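Local coordinates for protein Cel44C (PDB 2YIH) that hydrolyses the beta-1,4-glucan backbone of xyloglucan and cellulose, this chain being the endo-acting glycoside hydrolase family 44 part of a larger enzyme, at residues 286-291 against 324-329; 356-361 against 389-394. The protein carries 8 engineered substitutions. All blocks are in the same frame, centred on the assembly; numbering follows the deposited sequence. Where two conformers were deposited one is given.

Contact 1: 286-291 against 324-329. With BGC (beta-D-glucopyranose), chain B; BGC (beta-D-glucopyranose), chain C.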
ATOM      1  N   TYR A 286       4.242   2.302  -8.741  1.00  8.70           N
ATOM      2  CA  TYR A 286       5.049   3.502  -8.784  1.00  9.65           C
ATOM      3  C   TYR A 286       4.756   4.163 -10.119  1.00  9.65           C
ATOM      4  O   TYR A 286       5.076   3.599 -11.184  1.00 10.09           O
ATOM      5  CB  TYR A 286       6.529   3.138  -8.659  1.00 10.49           C
ATOM      6  CG  TYR A 286       6.836   2.442  -7.362  1.00 11.24           C
ATOM      7  CD1 TYR A 286       6.831   3.146  -6.158  1.00 11.54           C
ATOM      8  CD2 TYR A 286       7.043   1.061  -7.323  1.00 12.11           C
ATOM      9  CE1 TYR A 286       7.132   2.512  -4.969  1.00 12.75           C
ATOM     10  CE2 TYR A 286       7.337   0.421  -6.120  1.00 13.26           C
ATOM     11  CZ  TYR A 286       7.366   1.181  -4.956  1.00 12.73           C
ATOM     12  OH  TYR A 286       7.664   0.589  -3.767  1.00 14.95           O
ATOM     13  N   PRO A 287       4.090   5.323 -10.088  1.00  9.74           N
ATOM     14  CA  PRO A 287       3.696   5.980 -11.346  1.00 10.02           C
ATOM     15  C   PRO A 287       4.867   6.097 -12.321  1.00 10.79           C
ATOM     16  O   PRO A 287       5.999   6.425 -11.903  1.00 10.38           O
ATOM     17  CB  PRO A 287       3.208   7.368 -10.878  1.00  9.86           C
ATOM     18  CG  PRO A 287       2.616   7.094  -9.493  1.00  9.51           C
ATOM     19  CD  PRO A 287       3.526   5.988  -8.891  1.00  9.43           C
ATOM     20  N   GLU A 288       4.614   5.762 -13.590  1.00 10.75           N
ATOM     21  CA  GLU A 288       5.550   6.045 -14.672  1.00 11.12           C
ATOM     22  C   GLU A 288       5.296   7.420 -15.280  1.00 11.43           C
ATOM     23  O   GLU A 288       6.008   7.822 -16.207  1.00 12.61           O
ATOM     24  CB  GLU A 288       5.459   4.971 -15.763  1.00 11.02           C
ATOM     25  CG  GLU A 288       5.911   3.582 -15.289  1.00 11.85           C
ATOM     26  CD  GLU A 288       7.422   3.361 -15.400  1.00 12.82           C
ATOM     27  OE1 GLU A 288       8.175   4.335 -15.607  1.00 13.49           O
ATOM     28  OE2 GLU A 288       7.859   2.197 -15.302  1.00 13.86           O
ATOM     29  N   ALA A 289       4.243   8.086 -14.824  1.00 10.38           N
ATOM     30  CA  ALA A 289       3.922   9.460 -15.242  1.00 10.98           C
ATOM     31  C   ALA A 289       5.131  10.383 -15.273  1.00 11.52           C
ATOM     32  O   ALA A 289       5.935  10.443 -14.307  1.00 10.97           O
ATOM     33  CB  ALA A 289       2.812  10.034 -14.373  1.00 10.40           C
ATOM     34  N   MET A 290       5.262  11.077 -16.402  1.00 12.13           N
ATOM     35  CA  MET A 290       6.352  12.022 -16.660  0.50 12.05           C
ATOM     36  C   MET A 290       5.851  13.468 -16.738  1.00 12.13           C
ATOM     37  O   MET A 290       4.745  13.723 -17.215  1.00 12.01           O
ATOM     38  CB  MET A 290       7.009  11.692 -18.003  0.50 12.52           C
ATOM     39  CG  MET A 290       7.416  10.260 -18.139  0.50 13.01           C
ATOM     40  SD  MET A 290       9.025   9.972 -17.403  0.50 12.96           S
ATOM     41  CE  MET A 290       9.997   9.744 -18.891  0.50 13.56           C
ATOM     42  N   GLY A 291       6.703  14.404 -16.344  1.00 11.86           N
ATOM     43  CA  GLY A 291       6.470  15.810 -16.625  1.00 12.77           C
ATOM     44  C   GLY A 291       7.818  16.486 -16.685  1.00 13.54           C
ATOM     45  O   GLY A 291       8.709  16.159 -15.901  1.00 13.27           O
ATOM     46  N   ASP A 324       1.483  10.949 -19.403  1.00 12.21           N
ATOM     47  CA  ASP A 324       2.643  10.729 -20.287  1.00 12.79           C
ATOM     48  C   ASP A 324       3.497   9.605 -19.678  1.00 12.51           C
ATOM     49  O   ASP A 324       4.295   9.844 -18.772  1.00 12.71           O
ATOM     50  CB  ASP A 324       3.467  12.021 -20.379  1.00 14.44           C
ATOM     51  CG  ASP A 324       4.639  11.917 -21.354  1.00 16.77           C
ATOM     52  OD1 ASP A 324       4.837  10.851 -21.972  1.00 16.62           O
ATOM     53  OD2 ASP A 324       5.437  12.890 -21.428  1.00 18.77           O
ATOM     54  N   SER A 325       3.297   8.383 -20.166  1.00 12.37           N
ATOM     55  CA  SER A 325       4.117   7.236 -19.751  1.00 11.90           C
ATOM     56  C   SER A 325       4.005   6.143 -20.809  1.00 12.41           C
ATOM     57  O   SER A 325       3.041   6.123 -21.604  1.00 12.30           O
ATOM     58  CB  SER A 325       3.613   6.664 -18.409  1.00 12.22           C
ATOM     59  OG  SER A 325       2.395   5.956 -18.579  1.00 12.07           O
ATOM     60  N   TRP A 326       4.921   5.182 -20.743  1.00 11.76           N
ATOM     61  CA  TRP A 326       4.897   4.034 -21.671  1.00 12.18           C
ATOM     62  C   TRP A 326       3.664   3.173 -21.434  1.00 11.45           C
ATOM     63  O   TRP A 326       3.162   2.555 -22.354  1.00 12.10           O
ATOM     64  CB  TRP A 326       6.161   3.200 -21.507  1.00 12.92           C
ATOM     65  CG  TRP A 326       6.267   2.401 -20.200  1.00 13.28           C
ATOM     66  CD1 TRP A 326       6.946   2.768 -19.049  1.00 14.42           C
ATOM     67  CD2 TRP A 326       5.802   1.073 -19.973  1.00 13.96           C
ATOM     68  NE1 TRP A 326       6.903   1.745 -18.124  1.00 13.64           N
ATOM     69  CE2 TRP A 326       6.176   0.711 -18.649  1.00 13.95           C
ATOM     70  CE3 TRP A 326       5.054   0.165 -20.731  1.00 13.92           C
ATOM     71  CZ2 TRP A 326       5.887  -0.544 -18.108  1.00 13.20           C
ATOM     72  CZ3 TRP A 326       4.769  -1.081 -20.182  1.00 14.59           C
ATOM     73  CH2 TRP A 326       5.206  -1.429 -18.889  1.00 13.82           C
ATOM     74  N   ILE A 327       3.122   3.186 -20.215  1.00 10.77           N
ATOM     75  CA  ILE A 327       1.889   2.459 -19.950  1.00 10.76           C
ATOM     76  C   ILE A 327       0.670   3.073 -20.666  1.00 11.52           C
ATOM     77  O   ILE A 327      -0.103   2.342 -21.300  1.00 11.58           O
ATOM     78  CB  ILE A 327       1.593   2.354 -18.443  1.00 10.33           C
ATOM     79  CG1 ILE A 327       2.724   1.604 -17.729  1.00 10.26           C
ATOM     80  CG2 ILE A 327       0.314   1.540 -18.178  1.00 10.73           C
ATOM     81  CD1 ILE A 327       2.741   1.917 -16.215  1.00 10.36           C
ATOM     82  N   ALA A 328       0.498   4.392 -20.548  1.00 11.76           N
ATOM     83  CA  ALA A 328      -0.585   5.096 -21.244  1.00 12.59           C
ATOM     84  C   ALA A 328      -0.318   5.039 -22.752  1.00 13.72           C
ATOM     85  O   ALA A 328      -1.234   4.891 -23.547  1.00 13.24           O
ATOM     86  CB  ALA A 328      -0.673   6.533 -20.766  1.00 13.69           C
ATOM     87  N   GLN A 329       0.947   5.057 -23.144  1.00 14.39           N
ATOM     88  CA  GLN A 329       1.266   5.031 -24.563  1.00 16.56           C
ATOM     89  C   GLN A 329       0.849   3.715 -25.226  1.00 16.93           C
ATOM     90  O   GLN A 329       0.219   3.730 -26.292  1.00 17.42           O
ATOM     91  CB  GLN A 329       2.766   5.320 -24.789  1.00 17.91           C
ATOM     92  CG  GLN A 329       3.186   5.212 -26.226  1.00 20.67           C
ATOM     93  CD  GLN A 329       2.416   6.184 -27.116  1.00 23.50           C
ATOM     94  OE1 GLN A 329       2.148   7.321 -26.727  1.00 28.08           O
ATOM     95  NE2 GLN A 329       2.106   5.750 -28.341  1.00 27.64           N
TER
HETATM   96  C2  BGC B   3      10.081  -2.811 -18.964  1.00 28.04           C
HETATM   97  C3  BGC B   3       9.989  -2.487 -17.484  1.00 26.73           C
HETATM   98  C4  BGC B   3      10.414  -1.034 -17.259  1.00 26.14           C
HETATM   99  C5  BGC B   3       9.748  -0.070 -18.229  1.00 25.55           C
HETATM  100  C6  BGC B   3      10.357   1.327 -18.118  1.00 27.96           C
HETATM  101  C1  BGC B   3       9.273  -1.798 -19.768  1.00 26.48           C
HETATM  102  O2  BGC B   3       9.617  -4.136 -19.167  1.00 27.87           O
HETATM  103  O3  BGC B   3      10.881  -3.314 -16.733  1.00 25.27           O
HETATM  104  O4  BGC B   3      10.013  -0.658 -15.957  1.00 24.07           O
HETATM  105  O5  BGC B   3       9.889  -0.531 -19.566  1.00 24.65           O
HETATM  106  O6  BGC B   3      11.773   1.203 -18.318  1.00 28.34           O
HETATM  107  C2  BGC C   4      10.532   0.243 -13.878  1.00 24.49           C
HETATM  108  C3  BGC C   4      11.490   0.268 -12.691  1.00 24.81           C
HETATM  109  C4  BGC C   4      11.800  -1.166 -12.200  1.00 23.48           C
HETATM  110  C5  BGC C   4      12.285  -1.938 -13.429  1.00 23.18           C
HETATM  111  C6  BGC C   4      12.688  -3.384 -13.159  1.00 23.96           C
HETATM  112  C1  BGC C   4      11.040  -0.652 -14.988  1.00 23.66           C
HETATM  113  O2  BGC C   4      10.336   1.549 -14.442  1.00 26.09           O
HETATM  114  O3  BGC C   4      10.834   0.975 -11.644  1.00 25.97           O
HETATM  115  O4  BGC C   4      12.734  -1.155 -11.089  1.00 23.34           O
HETATM  116  O5  BGC C   4      11.276  -1.965 -14.455  1.00 22.80           O
HETATM  117  O6  BGC C   4      13.257  -3.921 -14.355  1.00 26.30           O
HETATM  118  O   HOH W   1       2.222  12.689 -17.131  1.00 13.79           O
HETATM  119  O   HOH W   2       5.170  15.060 -20.132  1.00 27.06           O

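Contact 2: 356-361 against 389-394. Engineered in segment 356-361: S358 (natural residue Glu). With EDO (1,2-ethanediol), chain O.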
ATOM      1  N   MET A 356      -2.894  -2.044  -2.541  1.00  7.47           N
ATOM      2  CA  MET A 356      -1.751  -1.401  -3.180  1.00  7.58           C
ATOM      3  C   MET A 356      -0.668  -1.247  -2.109  1.00  7.38           C
ATOM      4  O   MET A 356      -0.648  -0.255  -1.372  1.00  8.00           O
ATOM      5  CB  MET A 356      -2.164  -0.037  -3.756  1.00  8.20           C
ATOM      6  CG  MET A 356      -1.032   0.623  -4.506  1.00  8.61           C
ATOM      7  SD  MET A 356      -1.583   2.171  -5.280  1.00 11.30           S
ATOM      8  CE  MET A 356      -2.608   1.593  -6.539  1.00 10.80           C
ATOM      9  N   THR A 357       0.145  -2.295  -1.930  1.00  7.00           N
ATOM     10  CA  THR A 357       0.985  -2.423  -0.717  1.00  7.13           C
ATOM     11  C   THR A 357       2.324  -1.715  -0.768  1.00  7.41           C
ATOM     12  O   THR A 357       3.084  -1.749   0.206  1.00  7.05           O
ATOM     13  CB  THR A 357       1.266  -3.909  -0.384  1.00  6.96           C
ATOM     14  OG1 THR A 357       1.888  -4.539  -1.512  1.00  7.10           O
ATOM     15  CG2 THR A 357      -0.080  -4.623  -0.066  1.00  7.29           C
ATOM     16  N   SER A 358       2.635  -1.105  -1.897  1.00  8.24           N
ATOM     17  CA  SER A 358       3.825  -0.258  -1.975  1.00  7.94           C
ATOM     18  C   SER A 358       3.614   0.717  -3.121  1.00  7.65           C
ATOM     19  O   SER A 358       3.369   0.308  -4.285  1.00  7.34           O
ATOM     20  CB  SER A 358       5.068  -1.154  -2.177  1.00  8.30           C
ATOM     21  OG  SER A 358       6.291  -0.505  -1.786  1.00  9.69           O
ATOM     22  N   TYR A 359       3.697   2.010  -2.815  1.00  7.31           N
ATOM     23  CA  TYR A 359       3.488   3.047  -3.837  1.00  7.65           C
ATOM     24  C   TYR A 359       4.035   4.371  -3.339  1.00  7.99           C
ATOM     25  O   TYR A 359       4.153   4.591  -2.134  1.00  8.71           O
ATOM     26  CB  TYR A 359       1.986   3.179  -4.178  1.00  7.46           C
ATOM     27  CG  TYR A 359       1.129   3.879  -3.111  1.00  7.11           C
ATOM     28  CD1 TYR A 359       0.636   3.177  -2.001  1.00  7.23           C
ATOM     29  CD2 TYR A 359       0.819   5.234  -3.237  1.00  6.93           C
ATOM     30  CE1 TYR A 359      -0.126   3.829  -1.023  1.00  6.89           C
ATOM     31  CE2 TYR A 359       0.044   5.879  -2.296  1.00  7.17           C
ATOM     32  CZ  TYR A 359      -0.428   5.181  -1.203  1.00  7.01           C
ATOM     33  OH  TYR A 359      -1.245   5.829  -0.295  1.00  7.62           O
ATOM     34  N   SER A 360       4.240   5.300  -4.261  1.00  8.23           N
ATOM     35  CA  SER A 360       4.647   6.667  -3.911  1.00  8.44           C
ATOM     36  C   SER A 360       4.480   7.512  -5.154  1.00  8.49           C
ATOM     37  O   SER A 360       4.719   7.021  -6.265  1.00  9.29           O
ATOM     38  CB  SER A 360       6.137   6.708  -3.511  1.00  8.99           C
ATOM     39  OG  SER A 360       6.555   8.067  -3.411  1.00  8.98           O
ATOM     40  N   TYR A 361       4.150   8.784  -4.955  1.00  8.61           N
ATOM     41  CA  TYR A 361       4.051   9.754  -6.038  1.00  8.59           C
ATOM     42  C   TYR A 361       5.255  10.710  -6.052  1.00  8.72           C
ATOM     43  O   TYR A 361       5.267  11.694  -6.800  1.00  8.83           O
ATOM     44  CB  TYR A 361       2.704  10.507  -5.952  1.00  8.91           C
ATOM     45  CG  TYR A 361       1.588   9.656  -6.482  1.00  8.93           C
ATOM     46  CD1 TYR A 361       1.164   8.508  -5.783  1.00  8.99           C
ATOM     47  CD2 TYR A 361       1.026   9.921  -7.726  1.00  8.79           C
ATOM     48  CE1 TYR A 361       0.224   7.621  -6.319  1.00  8.77           C
ATOM     49  CE2 TYR A 361       0.047   9.051  -8.278  1.00  9.00           C
ATOM     50  CZ  TYR A 361      -0.334   7.904  -7.559  1.00  8.84           C
ATOM     51  OH  TYR A 361      -1.259   7.039  -8.090  1.00  8.87           O
ATOM     52  N   ASN A 389      -0.285   0.966   1.258  1.00  7.61           N
ATOM     53  CA  ASN A 389       0.896   1.208   2.115  1.00  7.51           C
ATOM     54  C   ASN A 389       1.940   2.036   1.336  1.00  7.69           C
ATOM     55  O   ASN A 389       2.515   1.581   0.345  1.00  7.18           O
ATOM     56  CB  ASN A 389       1.515  -0.137   2.597  1.00  7.89           C
ATOM     57  CG  ASN A 389       0.523  -0.999   3.331  1.00  8.29           C
ATOM     58  OD1 ASN A 389       0.455  -1.007   4.601  1.00  9.66           O
ATOM     59  ND2 ASN A 389      -0.268  -1.725   2.579  1.00  7.74           N
ATOM     60  N   TYR A 390       2.083   3.293   1.732  1.00  7.52           N
ATOM     61  CA  TYR A 390       3.121   4.166   1.167  1.00  7.90           C
ATOM     62  C   TYR A 390       4.520   3.536   1.340  1.00  8.16           C
ATOM     63  O   TYR A 390       4.777   2.809   2.319  1.00  7.61           O
ATOM     64  CB  TYR A 390       3.060   5.491   1.922  1.00  7.98           C
ATOM     65  CG  TYR A 390       4.149   6.441   1.582  1.00  7.49           C
ATOM     66  CD1 TYR A 390       4.178   7.063   0.344  1.00  7.85           C
ATOM     67  CD2 TYR A 390       5.192   6.681   2.490  1.00  7.72           C
ATOM     68  CE1 TYR A 390       5.199   7.947   0.011  1.00  7.79           C
ATOM     69  CE2 TYR A 390       6.204   7.613   2.194  1.00  7.77           C
ATOM     70  CZ  TYR A 390       6.209   8.198   0.924  1.00  7.98           C
ATOM     71  OH  TYR A 390       7.194   9.088   0.583  1.00  8.72           O
ATOM     72  N   TRP A 391       5.375   3.760   0.344  1.00  8.57           N
ATOM     73  CA  TRP A 391       6.789   3.359   0.449  1.00  9.36           C
ATOM     74  C   TRP A 391       7.694   4.603   0.332  1.00  9.30           C
ATOM     75  O   TRP A 391       7.578   5.376  -0.611  1.00  8.64           O
ATOM     76  CB  TRP A 391       7.118   2.359  -0.678  1.00  9.70           C
ATOM     77  CG  TRP A 391       8.539   1.955  -0.622  1.00 10.12           C
ATOM     78  CD1 TRP A 391       9.603   2.603  -1.210  1.00 11.30           C
ATOM     79  CD2 TRP A 391       9.079   0.836   0.081  1.00 10.43           C
ATOM     80  NE1 TRP A 391      10.782   1.947  -0.890  1.00 11.14           N
ATOM     81  CE2 TRP A 391      10.487   0.865  -0.094  1.00 11.20           C
ATOM     82  CE3 TRP A 391       8.517  -0.179   0.854  1.00 10.26           C
ATOM     83  CZ2 TRP A 391      11.335  -0.118   0.462  1.00 11.17           C
ATOM     84  CZ3 TRP A 391       9.365  -1.160   1.415  1.00 11.15           C
ATOM     85  CH2 TRP A 391      10.754  -1.090   1.246  1.00 11.06           C
ATOM     86  N   LYS A 392       8.635   4.766   1.261  1.00  9.27           N
ATOM     87  CA  LYS A 392       9.575   5.888   1.182  1.00  9.82           C
ATOM     88  C   LYS A 392      10.650   5.670   0.085  1.00 10.35           C
ATOM     89  O   LYS A 392      11.594   4.886   0.286  1.00 10.43           O
ATOM     90  CB  LYS A 392      10.292   6.052   2.523  1.00  9.83           C
ATOM     91  CG  LYS A 392       9.391   6.411   3.715  1.00 10.12           C
ATOM     92  CD  LYS A 392      10.282   6.536   4.987  1.00 11.07           C
ATOM     93  CE  LYS A 392      11.052   7.868   5.000  1.00 10.99           C
ATOM     94  NZ  LYS A 392      11.891   7.998   6.278  1.00 10.38           N
ATOM     95  N   LEU A 393      10.536   6.418  -1.013  1.00 10.72           N
ATOM     96  CA  LEU A 393      11.566   6.409  -2.054  1.00 11.54           C
ATOM     97  C   LEU A 393      12.736   7.316  -1.679  1.00 12.74           C
ATOM     98  O   LEU A 393      13.828   7.188  -2.251  1.00 13.73           O
ATOM     99  CB  LEU A 393      10.993   6.847  -3.402  1.00 11.78           C
ATOM    100  CG  LEU A 393       9.918   5.912  -3.958  1.00 12.09           C
ATOM    101  CD1 LEU A 393       9.294   6.568  -5.206  1.00 11.89           C
ATOM    102  CD2 LEU A 393      10.466   4.517  -4.270  1.00 12.38           C
ATOM    103  N   LYS A 394      12.508   8.220  -0.726  1.00 12.59           N
ATOM    104  CA  LYS A 394      13.565   9.113  -0.235  1.00 13.20           C
ATOM    105  C   LYS A 394      13.705   8.893   1.249  1.00 13.46           C
ATOM    106  O   LYS A 394      12.705   8.837   1.977  1.00 12.19           O
ATOM    107  CB  LYS A 394      13.201  10.587  -0.474  1.00 14.11           C
ATOM    108  CG  LYS A 394      14.401  11.492  -0.492  0.30 13.68           C
ATOM    109  CD  LYS A 394      14.114  12.798   0.203  0.30 13.87           C
ATOM    110  CE  LYS A 394      15.414  13.471   0.571  0.30 13.55           C
ATOM    111  NZ  LYS A 394      16.361  12.486   1.151  0.30 13.65           N
TER
HETATM  112  C1  EDO O1532      15.761   7.419   8.790  0.50 21.86           C
HETATM  113  O1  EDO O1532      16.233   8.755   8.963  0.50 21.38           O
HETATM  114  C2  EDO O1532      14.623   7.433   7.781  0.50 21.57           C
HETATM  115  O2  EDO O1532      15.169   7.201   6.478  0.50 21.52           O
HETATM  116  O   HOH W   3       8.520   8.300  -1.698  1.00  8.93           O

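Contact 1: 286-291 against 324-329
E288 and W326 meet in a sugar-binding loop contact of the TIM barrel: 286-291 follows barrel strand 280-285, while residues 324-329 include the start of helix 326-331. W326 NE1 gives its hydrogen to E288 OE2 at 3.0 Å, nearly straight at 164°. The acceptor lies in the indole plane, at the ring edge, yet NE1 stands above the carboxylate plane, the two planes being 71° apart. The same OE2 accepts from O2 of the chain C glucose at 2.7 Å, so one oxygen joins protein and ligand. E288 CG, beside the backbone N (chi1 -66°), lies 3.7 Å from I327 CD1, and the bend at chi2 then carries OE2 to the indole and the glucose. I327 CG1 sits under the centre of one indole face; the opposite face is stacked under the chain B glucose, whose C5 is offset toward the rim, consistent with a CH-pi contact, and W326 lines the glycan pocket. S325 is the N-cap, its OG accepting from A328 N at 3.1 Å and bonding also to E323. Farther out, two waters link M290 O to D324, one through the backbone N and one through OD2. Between them and the sugar site, M290 N bonds D324 O at 2.8 Å.

Contact 2: 356-361 against 389-394
N389 and M356 begin the backbone pairing, in which two firm hydrogen bonds and one weak one link 356-361 to 389-394. N389 N donates to M356 O at 2.9 Å (155°), and W391 N to Y359 O at 2.9 Å (163°); between them Y359 N reaches N389 O only weakly, at 3.4 Å. N389 O also receives a CA-H...O contact from S358 CA at 3.2 Å, and Y390 CA makes a similar one to Y359 O. They lie at the ends of neighbouring parallel strands 353-359 and 387-390, the seventh and eighth of the TIM barrel, connected by helix 367-382 in a beta-alpha-beta unit. Among the side chains, Y359 has CG between its backbone N and carbonyl carbon (chi1 74°), which brings the ring back against the partner strand: Y390 CA lies over one face and N389 N at the edge. Helices 367-382 and 399-409 also touch this ring. S360 CB packs against L393 CD1 at 3.6 Å, and its OG lies 3.7 Å from Y390 CE1. One water bonds two side-chain hydroxyls, S360 OG and Y390 OH, and accepts from the backbone L393 N, while S360 OG also bonds G362 N. S358 is an engineered residue, glutamate in the natural sequence; its OG, whose polar partner is Y286, rests 3.2 Å from W391 CB.

How the contacts relate
Contact 2 is buried and joins two adjacent barrel strands at their ends, its centre about 6 Å from the centre of the chain; contact 1, about 19 Å from it centre to centre, is partly buried, in the loops that follow barrel strand 280-285. Contact 2 combines backbone bonds with close side-chain packing. Contact 1 has one backbone bond as well, but its distinctive chemistry is that of carboxylate, indole and glycan. The contact centres are about 17 Å apart, yet 286-291 touches both segments of contact 2: Y286 OH bridges to the engineered S358 OG at 2.6 Å, a probable hydrogen bond, and approaches W391 CG, while P287 CG packs 3.5 Å from Y361 CE2.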